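Local coordinates for protein glutathione S-transferase (Pseudomonas fluorescens, PDB 3M3M) that binds glutathione and probably acts as a glutathione transferase, joining the thiol of that tripeptide to electrophilic substrates, at residues 5-10 / 55-60; 94-99 / 158-163. All blocks are in the same frame, centred on the assembly; numbering follows the deposited sequence.

Contact 1 of 2, residues 5-10 / 55-60. With GSH (glutathione), chain B.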
loop_
_atom_site.group_PDB
_atom_site.type_symbol
_atom_site.label_atom_id
_atom_site.label_comp_id
_atom_site.label_asym_id
_atom_site.label_seq_id
_atom_site.Cartn_x
_atom_site.Cartn_y
_atom_site.Cartn_z
ATOM N N LYS A 5 11.403 -13.849 -1.840
ATOM C CA LYS A 5 12.240 -12.813 -2.377
ATOM C C LYS A 5 11.279 -11.748 -2.938
ATOM O O LYS A 5 10.364 -12.116 -3.665
ATOM C CB LYS A 5 13.145 -13.355 -3.505
ATOM C CG LYS A 5 14.018 -12.276 -4.158
ATOM C CD LYS A 5 14.987 -12.956 -5.161
ATOM C CE LYS A 5 15.918 -11.957 -5.797
ATOM N NZ LYS A 5 16.794 -12.667 -6.850
ATOM N N VAL A 6 11.478 -10.508 -2.518
ATOM C CA VAL A 6 10.625 -9.382 -3.015
ATOM C C VAL A 6 11.457 -8.579 -3.927
ATOM O O VAL A 6 12.561 -8.156 -3.567
ATOM C CB VAL A 6 10.183 -8.462 -1.812
ATOM C CG1 VAL A 6 9.368 -7.265 -2.359
ATOM C CG2 VAL A 6 9.387 -9.289 -0.691
ATOM N N TYR A 7 10.920 -8.299 -5.121
ATOM C CA TYR A 7 11.477 -7.296 -5.957
ATOM C C TYR A 7 10.742 -6.001 -5.680
ATOM O O TYR A 7 9.509 -5.945 -5.846
ATOM C CB TYR A 7 11.256 -7.698 -7.421
ATOM C CG TYR A 7 12.060 -8.927 -7.766
ATOM C CD1 TYR A 7 13.326 -8.833 -8.378
ATOM C CD2 TYR A 7 11.527 -10.213 -7.496
ATOM C CE1 TYR A 7 14.107 -9.955 -8.639
ATOM C CE2 TYR A 7 12.305 -11.382 -7.778
ATOM C CZ TYR A 7 13.564 -11.232 -8.350
ATOM O OH TYR A 7 14.314 -12.390 -8.661
ATOM N N GLY A 8 11.456 -4.930 -5.308
ATOM C CA GLY A 8 10.722 -3.770 -4.790
ATOM C C GLY A 8 11.603 -2.541 -4.643
ATOM O O GLY A 8 12.845 -2.607 -4.850
ATOM N N ASP A 9 10.960 -1.433 -4.254
ATOM C CA ASP A 9 11.600 -0.181 -3.908
ATOM C C ASP A 9 10.992 0.191 -2.565
ATOM O O ASP A 9 9.803 0.377 -2.443
ATOM C CB ASP A 9 11.313 0.812 -4.988
ATOM C CG ASP A 9 11.829 2.285 -4.676
ATOM O OD1 ASP A 9 12.284 2.592 -3.556
ATOM O OD2 ASP A 9 11.812 3.087 -5.689
ATOM N N TYR A 10 11.799 0.315 -1.504
ATOM C CA TYR A 10 11.170 0.658 -0.221
ATOM C C TYR A 10 10.382 1.939 -0.222
ATOM O O TYR A 10 9.436 2.059 0.600
ATOM C CB TYR A 10 12.231 0.762 0.911
ATOM C CG TYR A 10 12.854 -0.541 1.281
ATOM C CD1 TYR A 10 12.080 -1.571 1.820
ATOM C CD2 TYR A 10 14.243 -0.770 1.062
ATOM C CE1 TYR A 10 12.683 -2.804 2.206
ATOM C CE2 TYR A 10 14.855 -2.006 1.430
ATOM C CZ TYR A 10 14.053 -3.000 1.976
ATOM O OH TYR A 10 14.648 -4.203 2.391
ATOM N N ILE A 55 6.490 -3.227 -9.818
ATOM C CA ILE A 55 6.842 -3.796 -8.505
ATOM C C ILE A 55 5.638 -3.431 -7.579
ATOM O O ILE A 55 4.923 -2.458 -7.788
ATOM C CB ILE A 55 8.157 -3.199 -7.967
ATOM C CG1 ILE A 55 8.138 -1.684 -8.111
ATOM C CG2 ILE A 55 9.313 -3.979 -8.749
ATOM C CD1 ILE A 55 9.439 -1.024 -7.624
ATOM N N PRO A 56 5.406 -4.246 -6.544
ATOM C CA PRO A 56 6.263 -5.373 -6.078
ATOM C C PRO A 56 5.934 -6.680 -6.834
ATOM O O PRO A 56 4.832 -6.851 -7.447
ATOM C CB PRO A 56 5.897 -5.463 -4.596
ATOM C CG PRO A 56 4.380 -5.108 -4.638
ATOM C CD PRO A 56 4.384 -3.865 -5.554
ATOM N N VAL A 57 6.932 -7.571 -6.823
ATOM C CA VAL A 57 6.791 -8.976 -7.193
ATOM C C VAL A 57 7.285 -9.810 -6.020
ATOM O O VAL A 57 8.293 -9.462 -5.385
ATOM C CB VAL A 57 7.672 -9.273 -8.395
ATOM C CG1 VAL A 57 7.480 -10.840 -8.762
ATOM C CG2 VAL A 57 7.204 -8.427 -9.603
ATOM N N LEU A 58 6.583 -10.902 -5.708
ATOM C CA LEU A 58 7.004 -11.843 -4.647
ATOM C C LEU A 58 7.366 -13.114 -5.392
ATOM O O LEU A 58 6.557 -13.689 -6.138
ATOM C CB LEU A 58 5.879 -12.134 -3.661
ATOM C CG LEU A 58 6.225 -13.201 -2.607
ATOM C CD1 LEU A 58 7.260 -12.624 -1.707
ATOM C CD2 LEU A 58 5.043 -13.600 -1.730
ATOM N N GLU A 59 8.619 -13.537 -5.212
ATOM C CA GLU A 59 9.063 -14.767 -5.864
ATOM C C GLU A 59 9.247 -15.850 -4.801
ATOM O O GLU A 59 9.881 -15.623 -3.765
ATOM C CB GLU A 59 10.401 -14.510 -6.578
ATOM C CG GLU A 59 11.003 -15.831 -7.170
ATOM C CD GLU A 59 12.356 -15.500 -7.817
ATOM O OE1 GLU A 59 12.390 -14.649 -8.665
ATOM O OE2 GLU A 59 13.382 -16.111 -7.483
ATOM N N LEU A 60 8.620 -16.999 -5.028
ATOM C CA LEU A 60 8.646 -18.141 -4.093
ATOM C C LEU A 60 9.826 -19.051 -4.417
ATOM O O LEU A 60 10.482 -18.925 -5.450
ATOM C CB LEU A 60 7.327 -18.958 -4.202
ATOM C CG LEU A 60 6.035 -18.059 -4.201
ATOM C CD1 LEU A 60 4.782 -18.944 -4.405
ATOM C CD2 LEU A 60 5.889 -17.177 -2.908
HETATM N N1 GSH B . -1.586 -2.325 -9.031
HETATM C CA1 GSH B . -0.112 -2.521 -8.734
HETATM C C1 GSH B . 0.126 -3.021 -7.306
HETATM O O11 GSH B . 1.100 -3.807 -7.121
HETATM O O12 GSH B . -0.618 -2.584 -6.387
HETATM C CB1 GSH B . 0.543 -1.120 -8.965
HETATM C CG1 GSH B . 2.000 -1.285 -8.667
HETATM C CD1 GSH B . 2.801 -0.076 -9.194
HETATM O OE1 GSH B . 2.161 0.989 -9.820
HETATM N N2 GSH B . 4.160 -0.026 -9.056
HETATM C CA2 GSH B . 4.906 1.131 -9.546
HETATM C C2 GSH B . 5.719 0.659 -10.671
HETATM O O2 GSH B . 6.275 -0.544 -10.571
HETATM C CB2 GSH B . 5.804 1.604 -8.372
HETATM S SG2 GSH B . 4.754 2.202 -6.925
HETATM N N3 GSH B . 5.867 1.408 -11.752
HETATM C CA3 GSH B . 6.767 0.913 -12.808
HETATM C C3 GSH B . 6.244 1.177 -14.209
HETATM O O31 GSH B . 7.038 1.173 -15.199
HETATM O O32 GSH B . 5.026 1.352 -14.374
HETATM O O HOH W 1 15.750 -15.224 -8.160
#
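In the thioredoxin-like sheet of the N-terminal domain, Lys5 to Tyr7 run antiparallel to Val57 to Glu59, and the cis-proline turn that leads into the second strand holds glutathione. Lys5 with Glu59 and Tyr7 with Val57 are the hydrogen-bonded pairs. Glu59 N gives to Lys5 O at 2.7 Å, and Tyr7 N gives to Val57 O over 2.9 Å. Between them Val6 and Leu58 form a non-hydrogen-bonded pair, with Val6 CG2 and Leu58 CD1 4.1 Å apart on the face covered by helices 13-24 and 69-77.

The other face carries Lys5, Tyr7, Val57 and Glu59. Tyr7 CG lies anti to the carbonyl carbon (chi1 -67°), which swings the ring back toward Lys5 and Glu59 with its CD2/CE2 edge facing the neighbouring strand, where Val57 O and Glu59 CB lie near the ring plane. Its hydroxyl donates to Glu59 OE1 at 3.0 Å, coming from above the carboxylate plane, and accepts from Lys5 NZ; Glu59 OE1 also has a salt bridge to Lys49. One water links Lys5 NZ to Glu59 OE2. A phenylalanine in place of Tyr7 would probably keep the ring packing but leave Lys5 NZ and Glu59 OE1 without the hydroxyl that joins them.

As in other members of the thioredoxin superfamily, the peptide bond before Pro56 is cis, and here the residue ahead of it binds the ligand through its backbone. Ile55 N donates to glutathione O2 at 2.8 Å, and glutathione N2 returns a bond of 2.8 Å to Ile55 O, a pairing like that of antiparallel strands. The Ile55 side chain turns back to the first segment, its CG2 3.5 Å from Tyr7 O and its CD1 3.7 Å from Asp9 CB.

Contact 2 of 2, residues 94-99 / 158-163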
loop_
_atom_site.group_PDB
_atom_site.type_symbol
_atom_site.label_atom_id
_atom_site.label_comp_id
_atom_site.label_asym_id
_atom_site.label_seq_id
_atom_site.Cartn_x
_atom_site.Cartn_y
_atom_site.Cartn_z
ATOM N N LEU A 94 -11.694 -7.200 1.049
ATOM C CA LEU A 94 -11.396 -7.063 -0.424
ATOM C C LEU A 94 -12.031 -5.792 -0.916
ATOM O O LEU A 94 -11.427 -5.131 -1.709
ATOM C CB LEU A 94 -11.957 -8.270 -1.248
ATOM C CG LEU A 94 -11.175 -9.560 -0.873
ATOM C CD1 LEU A 94 -11.854 -10.762 -1.567
ATOM C CD2 LEU A 94 -9.707 -9.479 -1.386
ATOM N N GLN A 95 -13.177 -5.392 -0.368
ATOM C CA GLN A 95 -13.813 -4.135 -0.806
ATOM C C GLN A 95 -12.833 -2.986 -0.576
ATOM O O GLN A 95 -12.647 -2.184 -1.452
ATOM C CB GLN A 95 -15.096 -3.957 0.049
ATOM C CG GLN A 95 -15.742 -2.631 -0.082
ATOM C CD GLN A 95 -16.801 -2.510 1.003
ATOM O OE1 GLN A 95 -17.923 -3.025 0.879
ATOM N NE2 GLN A 95 -16.421 -1.838 2.120
ATOM N N TRP A 96 -12.288 -2.860 0.643
ATOM C CA TRP A 96 -11.382 -1.775 0.900
ATOM C C TRP A 96 -10.103 -1.870 0.002
ATOM O O TRP A 96 -9.561 -0.842 -0.359
ATOM C CB TRP A 96 -11.004 -1.744 2.418
ATOM C CG TRP A 96 -12.124 -1.218 3.208
ATOM C CD1 TRP A 96 -12.976 -1.977 3.971
ATOM C CD2 TRP A 96 -12.655 0.104 3.176
ATOM N NE1 TRP A 96 -14.010 -1.204 4.474
ATOM C CE2 TRP A 96 -13.811 0.097 4.043
ATOM C CE3 TRP A 96 -12.230 1.325 2.581
ATOM C CZ2 TRP A 96 -14.586 1.237 4.262
ATOM C CZ3 TRP A 96 -13.038 2.477 2.811
ATOM C CH2 TRP A 96 -14.183 2.405 3.669
ATOM N N GLN A 97 -9.640 -3.075 -0.264
ATOM C CA GLN A 97 -8.479 -3.206 -1.169
ATOM C C GLN A 97 -8.786 -2.793 -2.639
ATOM O O GLN A 97 -7.904 -2.164 -3.234
ATOM C CB GLN A 97 -7.919 -4.604 -1.128
ATOM C CG GLN A 97 -7.310 -5.003 0.301
ATOM C CD GLN A 97 -6.614 -6.299 0.202
ATOM O OE1 GLN A 97 -7.191 -7.272 -0.306
ATOM N NE2 GLN A 97 -5.349 -6.333 0.654
ATOM N N PHE A 98 -9.927 -3.172 -3.231
ATOM C CA PHE A 98 -10.217 -2.715 -4.590
ATOM C C PHE A 98 -10.438 -1.216 -4.542
ATOM O O PHE A 98 -10.041 -0.509 -5.470
ATOM C CB PHE A 98 -11.431 -3.517 -5.102
ATOM C CG PHE A 98 -11.067 -4.927 -5.433
ATOM C CD1 PHE A 98 -10.180 -5.149 -6.480
ATOM C CD2 PHE A 98 -11.603 -6.021 -4.729
ATOM C CE1 PHE A 98 -9.796 -6.466 -6.822
ATOM C CE2 PHE A 98 -11.254 -7.312 -5.025
ATOM C CZ PHE A 98 -10.326 -7.542 -6.087
ATOM N N PHE A 99 -11.150 -0.723 -3.506
ATOM C CA PHE A 99 -11.311 0.721 -3.350
ATOM C C PHE A 99 -9.956 1.413 -3.303
ATOM O O PHE A 99 -9.740 2.458 -3.918
ATOM C CB PHE A 99 -12.059 0.997 -2.008
ATOM C CG PHE A 99 -11.907 2.430 -1.449
ATOM C CD1 PHE A 99 -12.792 3.464 -1.788
ATOM C CD2 PHE A 99 -10.847 2.691 -0.482
ATOM C CE1 PHE A 99 -12.611 4.806 -1.226
ATOM C CE2 PHE A 99 -10.739 3.968 0.099
ATOM C CZ PHE A 99 -11.576 4.988 -0.253
ATOM N N SER A 158 -6.394 -5.596 9.626
ATOM C CA SER A 158 -6.396 -6.596 8.520
ATOM C C SER A 158 -5.577 -6.030 7.362
ATOM O O SER A 158 -5.096 -4.870 7.398
ATOM C CB SER A 158 -7.846 -6.779 8.007
ATOM O OG SER A 158 -8.304 -5.614 7.317
ATOM N N ILE A 159 -5.498 -6.820 6.278
ATOM C CA ILE A 159 -4.746 -6.349 5.114
ATOM C C ILE A 159 -5.477 -5.223 4.405
ATOM O O ILE A 159 -4.891 -4.609 3.553
ATOM C CB ILE A 159 -4.486 -7.531 4.084
ATOM C CG1 ILE A 159 -5.793 -8.256 3.659
ATOM C CG2 ILE A 159 -3.535 -8.561 4.813
ATOM C CD1 ILE A 159 -5.467 -9.443 2.635
ATOM N N ALA A 160 -6.745 -4.955 4.748
ATOM C CA ALA A 160 -7.335 -3.682 4.195
ATOM C C ALA A 160 -6.647 -2.476 4.818
ATOM O O ALA A 160 -6.378 -1.504 4.123
ATOM C CB ALA A 160 -8.844 -3.582 4.522
ATOM N N ASP A 161 -6.403 -2.505 6.125
ATOM C CA ASP A 161 -5.685 -1.358 6.765
ATOM C C ASP A 161 -4.281 -1.262 6.209
ATOM O O ASP A 161 -3.809 -0.177 5.983
ATOM C CB ASP A 161 -5.629 -1.642 8.292
ATOM C CG ASP A 161 -7.048 -1.801 8.899
ATOM O OD1 ASP A 161 -7.838 -0.842 8.922
ATOM O OD2 ASP A 161 -7.355 -2.919 9.318
ATOM N N ILE A 162 -3.578 -2.398 6.110
ATOM C CA ILE A 162 -2.199 -2.403 5.591
ATOM C C ILE A 162 -2.222 -1.768 4.153
ATOM O O ILE A 162 -1.400 -0.845 3.829
ATOM C CB ILE A 162 -1.635 -3.766 5.535
ATOM C CG1 ILE A 162 -1.425 -4.313 7.003
ATOM C CG2 ILE A 162 -0.270 -3.741 4.750
ATOM C CD1 ILE A 162 -1.164 -5.805 7.046
ATOM N N ALA A 163 -3.146 -2.217 3.325
ATOM C CA ALA A 163 -3.227 -1.674 1.934
ATOM C C ALA A 163 -3.390 -0.138 1.940
ATOM O O ALA A 163 -2.788 0.604 1.114
ATOM C CB ALA A 163 -4.396 -2.385 1.202
#
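Gln97 sets CG opposite its own carbonyl carbon (chi1 -65°) and runs on extended through CD (chi2 -172°), which carries its amide across to the first turn of helix 159-168 and lays it beside Ile159. There NE2 is 3.6 Å from Ile159 CG1 and makes a weak, bent hydrogen bond of 3.4 Å to Ile159 O. That carbonyl oxygen already accepts from Ala163 N within its own helix, so the amide is a second donor to it. The other end of the amide is held by helix 69-77: Gln97 OE1 accepts from Asn74 ND2, which helps to fix the rotation of the group. Nearer the Gln97 backbone, the aliphatic part of its side chain packs on alanine, CG lying 4.0 Å from Ala163 CB.

These are two neighbouring helices of the all-helical C-terminal domain of the glutathione transferase fold, running nearly parallel with 15° between their segments and 8.5 Å between the axes. Small residues allow the approach: Trp96 CB rests against Ala160 CB at 3.5 Å, a tight methylene-to-methyl contact, while the indole leads away toward helix 125-146 and the loop at Leu152 and Val153.

The start of the second helix is closed by a capping box, Ser158 to Asp161, of the Ser/Thr-X-X-Asp kind known at this helix start in glutathione transferases. Ser158 OG accepts from Ala160 N at 3.1 Å, and Ser158 N donates to Asp161 OD2 at 2.9 Å, on the anti lone pair. The second carboxylate oxygen, Asp161 OD1, takes bonds from Leu152 N and Trp187 NE1, tying this cap to the preceding loop and to helix 182-192.

In the fold
Contact 1 closes along the chain before contact 2 opens, and each belongs to its own domain: the first pairs the inner strands 4-8 and 57-60 of the four-stranded sheet, the second packs helix 87-117 against helix 159-168. Their centres are 19 Å apart, with nearest atoms about 11 Å from each other, so they do not touch. Helices 13-24 and 69-77 bridge the gap, packing on the sheet at Val6 and Leu58 and on the helix pair at Ile159. Glutathione lies near both: Ile55 in contact 1 binds it directly, whereas the side chain of Ala163 in contact 2 is about 8 Å from it.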